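Local structure of citrate synthase (Thermotoga maritima, 2P2W) at residues R65-Y70 with K114-A119; G79-L84 with K95-I100; L84-H89 with Y130-G135; L88-V93 with T124-Y129. The protein probably catalyses the condensation of acetyl-CoA with oxaloacetate and water to give citrate and free CoA, a step of the tricarboxylic acid cycle. All blocks are in the same frame, centred on the assembly; numbering follows the deposited sequence.

Helix 110-133 is the common support: interactions 1, 4 and 3 use successive parts of it, while interaction 2 lies beside it and joins helix 75-81 to helix 90-98. Interactions 2 and 4 are buried. Interaction 2 is wholly aliphatic and aromatic across its segments; interaction 4 adds one hydrogen bond, from a loop N-H to a tyrosine hydroxyl. Interactions 1 and 3 are partly buried, and both lay a long basic side chain over a tyrosine ring, but of the two only interaction 3 is hydrogen-bonded across its segments. L84 belongs to interactions 2 and 3, and L88 and H89 to interactions 3 and 4. Interactions 2, 3 and 4 also touch the second subunit; interaction 1 does not.

Interaction 1: R65-Y70 with K114-A119; sequences RKMADY and KAIRVA
R117 lays the aliphatic part of its side chain over one face of the Y70 ring, and this is the aromatic part of the contact. Its CB stands 4.2 Å from the centroid of the Y70 ring, 17° off the normal, a CH-pi contact displaced toward the rim, and CD continues over the same face, 4.0 Å from Y70 CD1. The fully anti start of the arginine chain (chi1 179°) carries it across the ring face before it bends at chi3. The guanidinium is turned almost perpendicular to the ring, so the methylenes rather than the charged plane meet the aromatic face; NH2 makes a weak hydrogen bond to Y196.

The apolar part centres on I116 CG2. This methyl sits at the edge of the Y70 ring, 4.0 Å from Y70 CD2, and also meets M67 CG at 4.0 Å, the two side chains crossing at about a right angle. A beta-branched residue suits the place, because CG2 stands close to its own helix and fills the groove between M67 and Y70. K66 adds its CD methylene, 4.2 Å from I116 CG2.

The polar ends are gathered just outside the segments. OE2 of E113 receives both a salt bridge from K66 NZ and a hydrogen bond from Y70 OH, tying K66 and Y70 of 65-70 to helix 110-133.

I116 also touches Y51 and M67 touches E43, both on helix 42-51, making a three-helix junction within the predominantly helical fold of citrate synthase.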
# COMPACT_ATOMS: atom_id res chain seq x y z
N ARG A 65 5.53 -4.44 -29.86
CA ARG A 65 4.18 -4.71 -30.36
C ARG A 65 3.30 -5.25 -29.24
O ARG A 65 2.09 -4.99 -29.20
CB ARG A 65 4.22 -5.70 -31.52
CG ARG A 65 4.82 -5.14 -32.80
CD ARG A 65 4.28 -5.87 -34.02
NE ARG A 65 4.59 -7.30 -33.99
CZ ARG A 65 5.64 -7.85 -34.58
NH1 ARG A 65 6.50 -7.09 -35.26
NH2 ARG A 65 5.85 -9.15 -34.49
N LYS A 66 3.90 -6.00 -28.32
CA LYS A 66 3.17 -6.57 -27.19
C LYS A 66 2.66 -5.46 -26.27
O LYS A 66 1.47 -5.40 -25.94
CB LYS A 66 4.07 -7.52 -26.38
CG LYS A 66 3.41 -8.06 -25.12
CD LYS A 66 4.30 -9.07 -24.40
CE LYS A 66 4.29 -10.41 -25.11
NZ LYS A 66 3.24 -11.30 -24.53
N MET A 67 3.57 -4.59 -25.84
CA MET A 67 3.17 -3.49 -24.97
C MET A 67 2.13 -2.62 -25.67
O MET A 67 1.16 -2.20 -25.05
CB MET A 67 4.38 -2.66 -24.55
CG MET A 67 5.32 -3.39 -23.60
SD MET A 67 6.59 -2.32 -22.90
CE MET A 67 5.59 -1.21 -21.91
N ALA A 68 2.33 -2.37 -26.96
CA ALA A 68 1.40 -1.54 -27.72
C ALA A 68 0.01 -2.18 -27.82
O ALA A 68 -1.00 -1.48 -27.95
CB ALA A 68 1.95 -1.28 -29.12
N ASP A 69 -0.04 -3.50 -27.75
CA ASP A 69 -1.30 -4.23 -27.84
C ASP A 69 -2.01 -4.29 -26.47
O ASP A 69 -3.16 -4.71 -26.39
CB ASP A 69 -1.01 -5.64 -28.37
CG ASP A 69 -2.24 -6.32 -28.95
OD1 ASP A 69 -3.02 -5.65 -29.65
OD2 ASP A 69 -2.40 -7.54 -28.73
N TYR A 70 -1.33 -3.84 -25.42
CA TYR A 70 -1.88 -3.85 -24.06
C TYR A 70 -2.29 -2.48 -23.52
O TYR A 70 -2.54 -2.33 -22.32
CB TYR A 70 -0.87 -4.44 -23.07
CG TYR A 70 -0.62 -5.93 -23.17
CD1 TYR A 70 -1.65 -6.81 -23.50
CD2 TYR A 70 0.63 -6.46 -22.86
CE1 TYR A 70 -1.44 -8.19 -23.51
CE2 TYR A 70 0.85 -7.84 -22.86
CZ TYR A 70 -0.19 -8.69 -23.19
OH TYR A 70 0.02 -10.05 -23.18
N LYS A 114 1.62 -10.09 -16.38
CA LYS A 114 0.70 -9.17 -15.74
C LYS A 114 1.37 -7.80 -15.55
O LYS A 114 0.74 -6.76 -15.75
CB LYS A 114 0.28 -9.73 -14.38
CG LYS A 114 -0.90 -9.02 -13.74
CD LYS A 114 -1.55 -9.89 -12.67
CE LYS A 114 -1.77 -11.32 -13.15
NZ LYS A 114 -3.13 -11.52 -13.71
N ALA A 115 2.65 -7.82 -15.16
CA ALA A 115 3.41 -6.59 -14.94
C ALA A 115 3.52 -5.82 -16.25
O ALA A 115 3.34 -4.61 -16.28
CB ALA A 115 4.80 -6.92 -14.41
N ILE A 116 3.82 -6.54 -17.33
CA ILE A 116 3.94 -5.93 -18.65
C ILE A 116 2.64 -5.24 -19.07
O ILE A 116 2.66 -4.12 -19.57
CB ILE A 116 4.32 -7.00 -19.71
CG1 ILE A 116 5.72 -7.54 -19.40
CG2 ILE A 116 4.26 -6.40 -21.11
CD1 ILE A 116 6.15 -8.72 -20.29
N ARG A 117 1.52 -5.92 -18.85
CA ARG A 117 0.22 -5.37 -19.22
C ARG A 117 -0.16 -4.14 -18.41
O ARG A 117 -0.63 -3.14 -18.96
CB ARG A 117 -0.87 -6.44 -19.08
CG ARG A 117 -2.27 -5.95 -19.42
CD ARG A 117 -3.17 -7.11 -19.84
NE ARG A 117 -3.22 -8.16 -18.84
CZ ARG A 117 -3.81 -8.04 -17.65
NH1 ARG A 117 -4.40 -6.90 -17.31
NH2 ARG A 117 -3.82 -9.06 -16.80
N VAL A 118 0.04 -4.19 -17.09
CA VAL A 118 -0.30 -3.06 -16.24
C VAL A 118 0.55 -1.84 -16.59
O VAL A 118 0.05 -0.72 -16.68
CB VAL A 118 -0.15 -3.41 -14.73
CG1 VAL A 118 1.32 -3.57 -14.37
CG2 VAL A 118 -0.81 -2.35 -13.88
N ALA A 119 1.85 -2.05 -16.82
CA ALA A 119 2.73 -0.94 -17.18
C ALA A 119 2.30 -0.32 -18.51
O ALA A 119 2.35 0.90 -18.68
CB ALA A 119 4.16 -1.43 -17.27

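Interaction 2: G79-L84 with K95-I100; sequences GILYHL and KIFLSI
H83 ND1 donates to G79 O at 2.7 Å, tying the turn that follows helix 75-81 back to the last turn of that helix; this type I turn, L81-L84, brings L81 and L84 against F97. G79 O lies close to the imidazole plane, 12° out of it. The turn packs helix 75-81 against helix 90-98, beside the helical dimer interface of this citrate synthase: H83 stacks on H83 of the second subunit.

Across the contact everything is hydrocarbon, as befits six buried residues. The end of the F97 ring meets two leucines. L81 CB comes to the ring edge, 3.9 Å from F97 CZ, while L84 approaches obliquely with CD1, 3.9 Å from F97 CE2. The forked end of L84 serves two partners, since its other methyl, CD2, meets I96 CD1 tip to tip at 4.1 Å. Leucine suits this position because its two methyls diverge from CG, one to the aromatic ring and one to the isoleucine.

In 95-100, S99 OG turns back to K95 O at 2.8 Å, so the hydroxyl is satisfied within its own helix end while S99 packs on K95 of the second subunit. I80 likewise meets L84 of that subunit. The chi2 of I80, 145°, falls short of a staggered anti position, consistent with a snug fit, and it directs I80 CD1 to within 3.5 Å of I100 CD1, methyl to methyl.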
# COMPACT_ATOMS: atom_id res chain seq x y z
N GLY A 79 -16.68 3.38 -18.67
CA GLY A 79 -17.96 3.78 -18.12
C GLY A 79 -17.78 4.49 -16.79
O GLY A 79 -18.44 5.49 -16.51
N ILE A 80 -16.89 3.95 -15.96
CA ILE A 80 -16.60 4.53 -14.65
C ILE A 80 -15.94 5.90 -14.78
O ILE A 80 -16.25 6.81 -14.02
CB ILE A 80 -15.67 3.59 -13.85
CG1 ILE A 80 -16.47 2.39 -13.34
CG2 ILE A 80 -15.02 4.34 -12.70
CD1 ILE A 80 -15.68 1.10 -13.30
N LEU A 81 -15.04 6.04 -15.75
CA LEU A 81 -14.33 7.30 -15.97
C LEU A 81 -15.25 8.50 -16.06
O LEU A 81 -15.02 9.53 -15.41
CB LEU A 81 -13.50 7.21 -17.25
CG LEU A 81 -12.81 8.51 -17.69
CD1 LEU A 81 -11.73 8.88 -16.68
CD2 LEU A 81 -12.21 8.35 -19.07
N TYR A 82 -16.30 8.38 -16.87
CA TYR A 82 -17.21 9.50 -17.11
C TYR A 82 -18.15 9.81 -15.92
O TYR A 82 -19.00 10.69 -15.99
CB TYR A 82 -18.02 9.21 -18.39
CG TYR A 82 -17.20 9.56 -19.58
CD1 TYR A 82 -16.99 10.89 -19.93
CD2 TYR A 82 -16.60 8.55 -20.35
CE1 TYR A 82 -16.18 11.22 -21.01
CE2 TYR A 82 -15.79 8.88 -21.43
CZ TYR A 82 -15.58 10.21 -21.77
OH TYR A 82 -14.77 10.54 -22.83
N HIS A 83 -17.99 9.05 -14.81
CA HIS A 83 -18.79 9.34 -13.62
C HIS A 83 -17.90 9.77 -12.43
O HIS A 83 -18.35 9.90 -11.30
CB HIS A 83 -19.59 8.08 -13.23
CG HIS A 83 -20.64 7.76 -14.27
ND1 HIS A 83 -20.46 6.84 -15.25
CD2 HIS A 83 -21.93 8.31 -14.42
CE1 HIS A 83 -21.60 6.86 -15.97
NE2 HIS A 83 -22.50 7.73 -15.50
N LEU A 84 -16.59 9.94 -12.73
CA LEU A 84 -15.64 10.35 -11.68
C LEU A 84 -15.56 11.88 -11.58
O LEU A 84 -15.84 12.60 -12.53
CB LEU A 84 -14.24 9.88 -12.06
CG LEU A 84 -13.97 8.37 -11.98
CD1 LEU A 84 -12.55 8.08 -12.44
CD2 LEU A 84 -14.10 7.81 -10.56
N LYS A 95 -4.91 4.42 -8.81
CA LYS A 95 -5.38 3.45 -7.82
C LYS A 95 -6.73 2.88 -8.22
O LYS A 95 -6.95 1.67 -8.22
CB LYS A 95 -5.53 4.09 -6.44
CG LYS A 95 -4.25 4.46 -5.73
CD LYS A 95 -4.63 5.15 -4.43
CE LYS A 95 -3.48 5.95 -3.84
NZ LYS A 95 -3.98 6.76 -2.70
N ILE A 96 -7.64 3.79 -8.55
CA ILE A 96 -9.00 3.42 -8.95
C ILE A 96 -9.01 2.43 -10.10
O ILE A 96 -9.61 1.35 -10.01
CB ILE A 96 -9.81 4.66 -9.38
CG1 ILE A 96 -10.00 5.60 -8.19
CG2 ILE A 96 -11.16 4.23 -9.96
CD1 ILE A 96 -10.60 6.96 -8.56
N PHE A 97 -8.36 2.78 -11.20
CA PHE A 97 -8.41 1.91 -12.37
C PHE A 97 -7.62 0.59 -12.20
O PHE A 97 -7.81 -0.37 -12.93
CB PHE A 97 -7.92 2.70 -13.60
CG PHE A 97 -8.99 3.65 -14.06
CD1 PHE A 97 -10.13 3.16 -14.69
CD2 PHE A 97 -8.88 5.01 -13.80
CE1 PHE A 97 -11.15 4.03 -15.06
CE2 PHE A 97 -9.90 5.87 -14.17
CZ PHE A 97 -11.04 5.39 -14.80
N LEU A 98 -6.68 0.56 -11.22
CA LEU A 98 -5.97 -0.70 -10.98
C LEU A 98 -6.75 -1.63 -10.05
O LEU A 98 -6.40 -2.78 -9.82
CB LEU A 98 -4.61 -0.40 -10.34
CG LEU A 98 -3.62 0.33 -11.25
CD1 LEU A 98 -2.21 0.34 -10.67
CD2 LEU A 98 -3.49 -0.29 -12.65
N SER A 99 -7.84 -1.07 -9.47
CA SER A 99 -8.61 -1.82 -8.48
C SER A 99 -9.95 -2.32 -9.03
O SER A 99 -10.81 -2.79 -8.30
CB SER A 99 -8.86 -0.90 -7.28
OG SER A 99 -7.62 -0.57 -6.66
N ILE A 100 -10.14 -2.18 -10.35
CA ILE A 100 -11.35 -2.73 -10.94
C ILE A 100 -11.07 -4.06 -11.65
O ILE A 100 -10.94 -4.16 -12.86
CB ILE A 100 -11.95 -1.70 -11.91
CG1 ILE A 100 -12.33 -0.44 -11.14
CG2 ILE A 100 -13.23 -2.27 -12.55
CD1 ILE A 100 -12.41 0.80 -12.04

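Interaction 3: L84-H89 with Y130-G135; sequences LPKNLH and YRYSKG
Y132 OH donates to L84 O at 2.6 Å, the tight centre of a contact that joins the loop before helix 90-98 to the C-terminal end of helix 110-133. That end is closed by a Schellman motif, with G135 as its C-prime residue. The bond to L84 O lies in the carbonyl plane, and the oxygen meets the phenol at its edge, in the plane of the ring. Y132 swings from the helix across to the loop because its chi1 of 164° turns CG away from the backbone N. A tyrosine suits the place because its ring is buried and meets the Y82 ring nearly at a right angle, while the hydroxyl spans the remaining gap to a backbone carbonyl.

The outer side is looser. K86, an exposed residue, runs across one face of the Y132 ring, its CG 3.9 Å from Y132 CE2 and CE 4.0 Å from Y132 CE1. The chain is extended until chi4 (58°), where it bends and brings NZ to Y132 OH in a weak hydrogen bond of 3.3 Å. The methylenes thus cover the ring while the ammonium ends beside the hydroxyl, on the more exposed side of the contact. A leucine in place of Y132 would probably leave L84 O without its donor and the K86 chain without the face on which it rests.

At K86 and S133 the backbones come close, and the small side chain of S133 allows it: S133 CB lies 3.6 Å from K86 O. Helix 110-133 ends just beyond, where G135, at positive phi (64°), sends its N-H to Y132 O at 2.9 Å.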
# COMPACT_ATOMS: atom_id res chain seq x y z
N LEU A 84 -16.59 9.94 -12.73
CA LEU A 84 -15.64 10.35 -11.68
C LEU A 84 -15.56 11.88 -11.58
O LEU A 84 -15.84 12.60 -12.53
CB LEU A 84 -14.24 9.88 -12.06
CG LEU A 84 -13.97 8.37 -11.98
CD1 LEU A 84 -12.55 8.08 -12.44
CD2 LEU A 84 -14.10 7.81 -10.56
N PRO A 85 -15.16 12.38 -10.40
CA PRO A 85 -15.03 13.83 -10.24
C PRO A 85 -13.90 14.23 -11.19
O PRO A 85 -13.06 13.39 -11.52
CB PRO A 85 -14.63 13.98 -8.77
CG PRO A 85 -15.29 12.80 -8.13
CD PRO A 85 -15.02 11.69 -9.11
N LYS A 86 -13.86 15.49 -11.61
CA LYS A 86 -12.83 15.95 -12.53
C LYS A 86 -11.66 16.63 -11.83
O LYS A 86 -10.81 17.23 -12.48
CB LYS A 86 -13.43 16.91 -13.55
CG LYS A 86 -14.44 16.26 -14.49
CD LYS A 86 -15.03 17.28 -15.45
CE LYS A 86 -15.89 16.62 -16.51
NZ LYS A 86 -17.00 15.84 -15.91
N ASN A 87 -11.60 16.52 -10.51
CA ASN A 87 -10.52 17.17 -9.77
C ASN A 87 -9.71 16.21 -8.91
O ASN A 87 -9.19 16.60 -7.86
CB ASN A 87 -11.10 18.27 -8.88
CG ASN A 87 -11.94 17.71 -7.76
OD1 ASN A 87 -12.73 16.79 -7.95
ND2 ASN A 87 -11.78 18.28 -6.57
N LEU A 88 -9.60 14.95 -9.34
CA LEU A 88 -8.84 13.96 -8.58
C LEU A 88 -7.34 14.09 -8.85
O LEU A 88 -6.93 14.57 -9.90
CB LEU A 88 -9.29 12.55 -8.96
CG LEU A 88 -10.76 12.18 -8.73
CD1 LEU A 88 -11.02 10.79 -9.31
CD2 LEU A 88 -11.07 12.22 -7.24
N HIS A 89 -6.54 13.65 -7.88
CA HIS A 89 -5.09 13.66 -8.04
C HIS A 89 -4.80 12.43 -8.91
O HIS A 89 -5.42 11.38 -8.74
CB HIS A 89 -4.41 13.52 -6.67
CG HIS A 89 -2.91 13.64 -6.71
ND1 HIS A 89 -2.09 12.62 -7.14
CD2 HIS A 89 -2.09 14.67 -6.38
CE1 HIS A 89 -0.83 13.00 -7.06
NE2 HIS A 89 -0.80 14.24 -6.60
N TYR A 130 -6.95 12.97 -18.12
CA TYR A 130 -6.55 14.33 -18.45
C TYR A 130 -7.55 14.93 -19.44
O TYR A 130 -8.10 16.02 -19.20
CB TYR A 130 -5.16 14.33 -19.06
CG TYR A 130 -4.67 15.69 -19.49
CD1 TYR A 130 -4.42 16.70 -18.55
CD2 TYR A 130 -4.45 15.98 -20.83
CE1 TYR A 130 -3.95 17.95 -18.94
CE2 TYR A 130 -3.98 17.23 -21.24
CZ TYR A 130 -3.74 18.21 -20.29
OH TYR A 130 -3.28 19.44 -20.69
N ARG A 131 -7.79 14.22 -20.54
CA ARG A 131 -8.72 14.68 -21.57
C ARG A 131 -10.12 14.84 -20.99
O ARG A 131 -10.79 15.85 -21.22
CB ARG A 131 -8.76 13.67 -22.73
CG ARG A 131 -7.41 13.39 -23.37
CD ARG A 131 -6.89 14.58 -24.17
NE ARG A 131 -7.71 14.85 -25.34
CZ ARG A 131 -7.39 15.74 -26.28
NH1 ARG A 131 -6.27 16.44 -26.18
NH2 ARG A 131 -8.20 15.93 -27.32
N TYR A 132 -10.56 13.83 -20.25
CA TYR A 132 -11.87 13.83 -19.62
C TYR A 132 -12.04 15.01 -18.67
O TYR A 132 -13.01 15.77 -18.78
CB TYR A 132 -12.09 12.52 -18.85
CG TYR A 132 -13.23 12.57 -17.87
CD1 TYR A 132 -14.55 12.71 -18.30
CD2 TYR A 132 -12.99 12.48 -16.49
CE1 TYR A 132 -15.61 12.76 -17.39
CE2 TYR A 132 -14.04 12.52 -15.58
CZ TYR A 132 -15.34 12.66 -16.03
OH TYR A 132 -16.38 12.71 -15.12
N SER A 133 -11.11 15.17 -17.74
CA SER A 133 -11.18 16.25 -16.77
C SER A 133 -11.24 17.63 -17.41
O SER A 133 -11.76 18.58 -16.82
CB SER A 133 -9.99 16.18 -15.80
OG SER A 133 -8.77 16.36 -16.49
N LYS A 134 -10.72 17.75 -18.63
CA LYS A 134 -10.72 19.03 -19.32
C LYS A 134 -11.79 19.13 -20.41
O LYS A 134 -11.78 20.04 -21.23
CB LYS A 134 -9.34 19.31 -19.92
CG LYS A 134 -8.29 19.53 -18.85
CD LYS A 134 -6.97 20.01 -19.42
CE LYS A 134 -6.20 20.81 -18.38
NZ LYS A 134 -4.88 21.28 -18.88
N GLY A 135 -12.72 18.17 -20.39
CA GLY A 135 -13.81 18.16 -21.35
C GLY A 135 -13.43 17.98 -22.81
O GLY A 135 -14.15 18.43 -23.70

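Interaction 4: L88-V93 with T124-Y129; sequences LHYIDV and TILAYY
The Y129 ring has V93 CG2 over the centre of one face, 3.6 Å from its centroid and only 4° off the normal, a nearly ideal CH-pi contact. At its edge comes Y90: the edge of Y129 is turned toward the face of Y90 in an offset edge-to-face pair, the planes at 88° and Y90 CE1 3.5 Å from Y129 CD2. Y90 also rests on L126, whose CD2 lies 3.9 Å from Y90 CD1.

V93 uses both methyls. CG1, the branch that points away from the backbone N, runs alongside I125, V93 CG1 to I125 CG2 3.7 Å, and also brushes the base of Y129, while CG2 sits over the ring. A compact beta-branched residue can touch I125 and the ring face at once.

The far end of Y129 is polar and well used. Its OH accepts from L88 N at 2.9 Å, a fairly straight bond (161°), and also hydrogen-bonds to P85 O, so the phenol bridges a donor and an acceptor of the loop, fixing the approach to helix 90-98. A phenylalanine here would keep the ring but is likely to leave L88 N, and the nearby P85 O, without their hydroxyl partner. The helix start is held separately by H89, the N-cap residue, whose ND1 accepts from I91 N at 3.1 Å.

Helix 90-98 thus packs across helix 110-133; Y90 and L126 both touch A319 of helix 317-337, L126 also meets F151 of helix 147-156, and L88 packs on H101 of the second subunit.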
# COMPACT_ATOMS: atom_id res chain seq x y z
N LEU A 88 -9.60 14.95 -9.34
CA LEU A 88 -8.84 13.96 -8.58
C LEU A 88 -7.34 14.09 -8.85
O LEU A 88 -6.93 14.57 -9.90
CB LEU A 88 -9.29 12.55 -8.96
CG LEU A 88 -10.76 12.18 -8.73
CD1 LEU A 88 -11.02 10.79 -9.31
CD2 LEU A 88 -11.07 12.22 -7.24
N HIS A 89 -6.54 13.65 -7.88
CA HIS A 89 -5.09 13.66 -8.04
C HIS A 89 -4.80 12.43 -8.91
O HIS A 89 -5.42 11.38 -8.74
CB HIS A 89 -4.41 13.52 -6.67
CG HIS A 89 -2.91 13.64 -6.71
ND1 HIS A 89 -2.09 12.62 -7.14
CD2 HIS A 89 -2.09 14.67 -6.38
CE1 HIS A 89 -0.83 13.00 -7.06
NE2 HIS A 89 -0.80 14.24 -6.60
N TYR A 90 -3.88 12.56 -9.85
CA TYR A 90 -3.57 11.45 -10.76
C TYR A 90 -3.13 10.14 -10.10
O TYR A 90 -3.44 9.06 -10.62
CB TYR A 90 -2.56 11.91 -11.81
CG TYR A 90 -3.21 12.79 -12.86
CD1 TYR A 90 -3.85 12.23 -13.96
CD2 TYR A 90 -3.24 14.18 -12.70
CE1 TYR A 90 -4.52 13.03 -14.89
CE2 TYR A 90 -3.91 14.99 -13.63
CZ TYR A 90 -4.55 14.41 -14.72
OH TYR A 90 -5.22 15.19 -15.62
N ILE A 91 -2.42 10.21 -8.98
CA ILE A 91 -2.00 8.98 -8.30
C ILE A 91 -3.26 8.22 -7.87
O ILE A 91 -3.32 6.99 -7.96
CB ILE A 91 -1.13 9.28 -7.05
CG1 ILE A 91 0.28 9.71 -7.48
CG2 ILE A 91 -1.06 8.04 -6.15
CD1 ILE A 91 1.10 8.63 -8.17
N ASP A 92 -4.27 8.96 -7.39
CA ASP A 92 -5.51 8.34 -6.95
C ASP A 92 -6.27 7.75 -8.13
O ASP A 92 -6.91 6.70 -8.01
CB ASP A 92 -6.40 9.35 -6.21
CG ASP A 92 -5.83 9.73 -4.85
OD1 ASP A 92 -5.02 8.95 -4.32
OD2 ASP A 92 -6.21 10.78 -4.31
N VAL A 93 -6.20 8.42 -9.27
CA VAL A 93 -6.86 7.95 -10.49
C VAL A 93 -6.28 6.58 -10.84
O VAL A 93 -7.03 5.65 -11.18
CB VAL A 93 -6.62 8.94 -11.66
CG1 VAL A 93 -7.13 8.34 -12.96
CG2 VAL A 93 -7.34 10.25 -11.37
N THR A 124 -2.39 5.38 -20.62
CA THR A 124 -3.75 5.49 -21.11
C THR A 124 -4.65 6.00 -19.99
O THR A 124 -5.51 6.86 -20.21
CB THR A 124 -4.27 4.14 -21.62
OG1 THR A 124 -3.38 3.65 -22.63
CG2 THR A 124 -5.67 4.29 -22.21
N ILE A 125 -4.45 5.48 -18.79
CA ILE A 125 -5.24 5.90 -17.64
C ILE A 125 -5.04 7.40 -17.42
O ILE A 125 -6.01 8.15 -17.27
CB ILE A 125 -4.82 5.14 -16.36
CG1 ILE A 125 -5.25 3.68 -16.45
CG2 ILE A 125 -5.44 5.80 -15.12
CD1 ILE A 125 -4.71 2.81 -15.33
N LEU A 126 -3.78 7.83 -17.41
CA LEU A 126 -3.45 9.23 -17.19
C LEU A 126 -3.96 10.14 -18.31
O LEU A 126 -4.56 11.18 -18.04
CB LEU A 126 -1.94 9.41 -17.04
CG LEU A 126 -1.26 8.63 -15.92
CD1 LEU A 126 0.21 9.02 -15.84
CD2 LEU A 126 -1.95 8.91 -14.59
N ALA A 127 -3.70 9.76 -19.55
CA ALA A 127 -4.12 10.57 -20.69
C ALA A 127 -5.64 10.69 -20.76
O ALA A 127 -6.17 11.79 -20.95
CB ALA A 127 -3.57 9.98 -21.98
N TYR A 128 -6.34 9.57 -20.60
CA TYR A 128 -7.80 9.58 -20.64
C TYR A 128 -8.40 10.48 -19.57
O TYR A 128 -9.34 11.23 -19.84
CB TYR A 128 -8.35 8.17 -20.45
CG TYR A 128 -8.40 7.31 -21.70
CD1 TYR A 128 -7.72 7.68 -22.86
CD2 TYR A 128 -9.10 6.11 -21.70
CE1 TYR A 128 -7.75 6.86 -24.00
CE2 TYR A 128 -9.13 5.29 -22.82
CZ TYR A 128 -8.46 5.67 -23.97
OH TYR A 128 -8.49 4.84 -25.07
N TYR A 129 -7.87 10.41 -18.35
CA TYR A 129 -8.40 11.23 -17.28
C TYR A 129 -8.10 12.70 -17.54
O TYR A 129 -8.91 13.57 -17.22
CB TYR A 129 -7.84 10.81 -15.92
CG TYR A 129 -8.50 11.54 -14.78
CD1 TYR A 129 -9.75 11.13 -14.29
CD2 TYR A 129 -7.93 12.69 -14.24
CE1 TYR A 129 -10.41 11.87 -13.30
CE2 TYR A 129 -8.58 13.43 -13.25
CZ TYR A 129 -9.81 13.01 -12.79
OH TYR A 129 -10.45 13.75 -11.82